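Local coordinates for 2-dehydro-3-deoxyphosphogluconate aldolase (Vibrio fischeri, PDB 3NZR), which is named as an aldolase and belongs to the KDGP aldolase family of the TIM-barrel clan, so it is probably a barrel-type enzyme, at residues V161-M166 with A176-A181. Numbering follows the deposited sequence.
Sequences VKYFPM and ACVAKA
Val178 lays its CG2 methyl over one face of the Tyr163 ring, a CH-pi contact in which CG2 sits 4.2 Å from the centroid of that ring and 27° off its normal. The methyl is displaced toward the hydroxyl half of the ring, with CE1 of Tyr163 3.8 Å from CG2 of Val178 and CZ slightly farther. The two branches of this one valine divide the work. CG1, anti to the backbone N (chi1 173°), is directed to the other helix-facing residue of the strand and meets CG1 of Val161 at 4.2 Å, while CG2 lies anti to the carbonyl carbon and faces the tyrosine. Val161 and Tyr163 can share a partner because alternate residues of a strand point to the same side; Lys162, between them, points to the opposite side, in a barrel of this kind probably the interior, where its NZ is hydrogen-bonded to OD1 of Asn95. The example illustrates a beta-alpha-beta crossover: helix 172-184 packs across strand 160-163 and the neighbouring parallel strand 188-191. Leu189 of that second strand also touches both Val161 and Val178, and Phe175 and Glu174 of the helix reach the tyrosine. Between the two segments the chemistry is wholly apolar, methyl on methyl and methyl on aromatic face, so at this point the helix is probably held to the strand by fit and burial, without a directional polar bond.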
loop_
_atom_site.group_PDB
_atom_site.type_symbol
_atom_site.label_atom_id
_atom_site.label_comp_id
_atom_site.label_asym_id
_atom_site.label_seq_id
_atom_site.Cartn_x
_atom_site.Cartn_y
_atom_site.Cartn_z
ATOM N N VAL A 161 11.645 -7.223 -3.138
ATOM C CA VAL A 161 11.724 -6.377 -4.270
ATOM C C VAL A 161 11.728 -7.185 -5.563
ATOM O O VAL A 161 12.667 -8.015 -5.773
ATOM C CB VAL A 161 13.053 -5.588 -4.217
ATOM C CG1 VAL A 161 13.244 -4.906 -5.581
ATOM C CG2 VAL A 161 12.943 -4.490 -3.089
ATOM N N LYS A 162 10.769 -6.928 -6.469
ATOM C CA LYS A 162 10.896 -7.455 -7.836
ATOM C C LYS A 162 11.385 -6.295 -8.721
ATOM O O LYS A 162 10.696 -5.288 -8.912
ATOM C CB LYS A 162 9.580 -7.934 -8.368
ATOM C CG LYS A 162 9.566 -8.377 -9.842
ATOM C CD LYS A 162 8.164 -8.800 -10.169
ATOM C CE LYS A 162 8.051 -9.581 -11.453
ATOM N NZ LYS A 162 6.578 -9.824 -11.668
ATOM N N TYR A 163 12.597 -6.443 -9.200
ATOM C CA TYR A 163 13.269 -5.417 -9.921
ATOM C C TYR A 163 13.087 -5.733 -11.374
ATOM O O TYR A 163 13.583 -6.749 -11.878
ATOM C CB TYR A 163 14.754 -5.455 -9.566
ATOM C CG TYR A 163 15.463 -4.240 -9.993
ATOM C CD1 TYR A 163 15.018 -2.980 -9.564
ATOM C CD2 TYR A 163 16.564 -4.304 -10.824
ATOM C CE1 TYR A 163 15.645 -1.812 -9.968
ATOM C CE2 TYR A 163 17.217 -3.136 -11.206
ATOM C CZ TYR A 163 16.750 -1.899 -10.763
ATOM O OH TYR A 163 17.372 -0.721 -11.101
ATOM N N PHE A 164 12.309 -4.894 -12.034
ATOM C CA PHE A 164 11.933 -5.158 -13.427
ATOM C C PHE A 164 11.590 -3.844 -14.089
ATOM O O PHE A 164 10.952 -2.974 -13.425
ATOM C CB PHE A 164 10.709 -6.054 -13.435
ATOM C CG PHE A 164 10.109 -6.292 -14.769
ATOM C CD1 PHE A 164 10.495 -7.397 -15.548
ATOM C CD2 PHE A 164 9.094 -5.466 -15.231
ATOM C CE1 PHE A 164 9.915 -7.607 -16.793
ATOM C CE2 PHE A 164 8.498 -5.686 -16.471
ATOM C CZ PHE A 164 8.893 -6.734 -17.250
ATOM N N PRO A 165 11.912 -3.719 -15.389
ATOM C CA PRO A 165 12.684 -4.635 -16.233
ATOM C C PRO A 165 14.197 -4.430 -16.150
ATOM O O PRO A 165 14.680 -3.326 -16.314
ATOM C CB PRO A 165 12.209 -4.313 -17.647
ATOM C CG PRO A 165 11.861 -2.888 -17.619
ATOM C CD PRO A 165 11.302 -2.631 -16.187
HETATM N N MSE A 166 14.938 -5.521 -15.962
HETATM C CA MSE A 166 16.354 -5.386 -15.726
HETATM C C MSE A 166 17.162 -5.291 -17.014
HETATM O O MSE A 166 18.292 -4.824 -17.009
HETATM C CB MSE A 166 16.803 -6.559 -14.926
HETATM C CG MSE A 166 18.045 -6.379 -14.182
HETATM SE SE MSE A 166 18.060 -7.808 -12.779
HETATM C CE MSE A 166 18.510 -9.290 -13.943
ATOM N N ALA A 176 23.210 -3.557 -8.914
ATOM C CA ALA A 176 24.150 -3.730 -7.826
ATOM C C ALA A 176 23.779 -2.861 -6.610
ATOM O O ALA A 176 23.919 -3.313 -5.488
ATOM C CB ALA A 176 25.590 -3.434 -8.275
ATOM N N CYS A 177 23.302 -1.636 -6.825
ATOM C CA CYS A 177 22.911 -0.770 -5.722
ATOM C C CYS A 177 21.587 -1.251 -5.078
ATOM O O CYS A 177 21.427 -1.149 -3.871
ATOM C CB CYS A 177 22.727 0.636 -6.219
ATOM S SG CYS A 177 22.149 1.794 -4.978
ATOM N N VAL A 178 20.683 -1.831 -5.847
ATOM C CA VAL A 178 19.464 -2.398 -5.236
ATOM C C VAL A 178 19.756 -3.592 -4.358
ATOM O O VAL A 178 19.187 -3.735 -3.254
ATOM C CB VAL A 178 18.423 -2.716 -6.297
ATOM C CG1 VAL A 178 17.238 -3.456 -5.643
ATOM C CG2 VAL A 178 18.017 -1.460 -7.004
ATOM N N ALA A 179 20.681 -4.459 -4.819
ATOM C CA ALA A 179 21.110 -5.636 -4.075
ATOM C C ALA A 179 21.758 -5.170 -2.785
ATOM O O ALA A 179 21.454 -5.726 -1.741
ATOM C CB ALA A 179 22.136 -6.484 -4.874
ATOM N N LYS A 180 22.658 -4.175 -2.841
ATOM C CA LYS A 180 23.269 -3.645 -1.609
ATOM C C LYS A 180 22.241 -3.159 -0.605
ATOM O O LYS A 180 22.288 -3.483 0.597
ATOM C CB LYS A 180 24.189 -2.491 -1.936
ATOM C CG LYS A 180 24.946 -1.923 -0.698
ATOM C CD LYS A 180 25.982 -0.829 -1.093
ATOM C CE LYS A 180 27.141 -0.759 -0.044
ATOM N NZ LYS A 180 28.300 0.079 -0.519
ATOM N N ALA A 181 21.253 -2.436 -1.100
ATOM C CA ALA A 181 20.198 -1.892 -0.235
ATOM C C ALA A 181 19.376 -3.044 0.365
ATOM O O ALA A 181 19.072 -3.028 1.568
ATOM C CB ALA A 181 19.291 -0.891 -1.009
#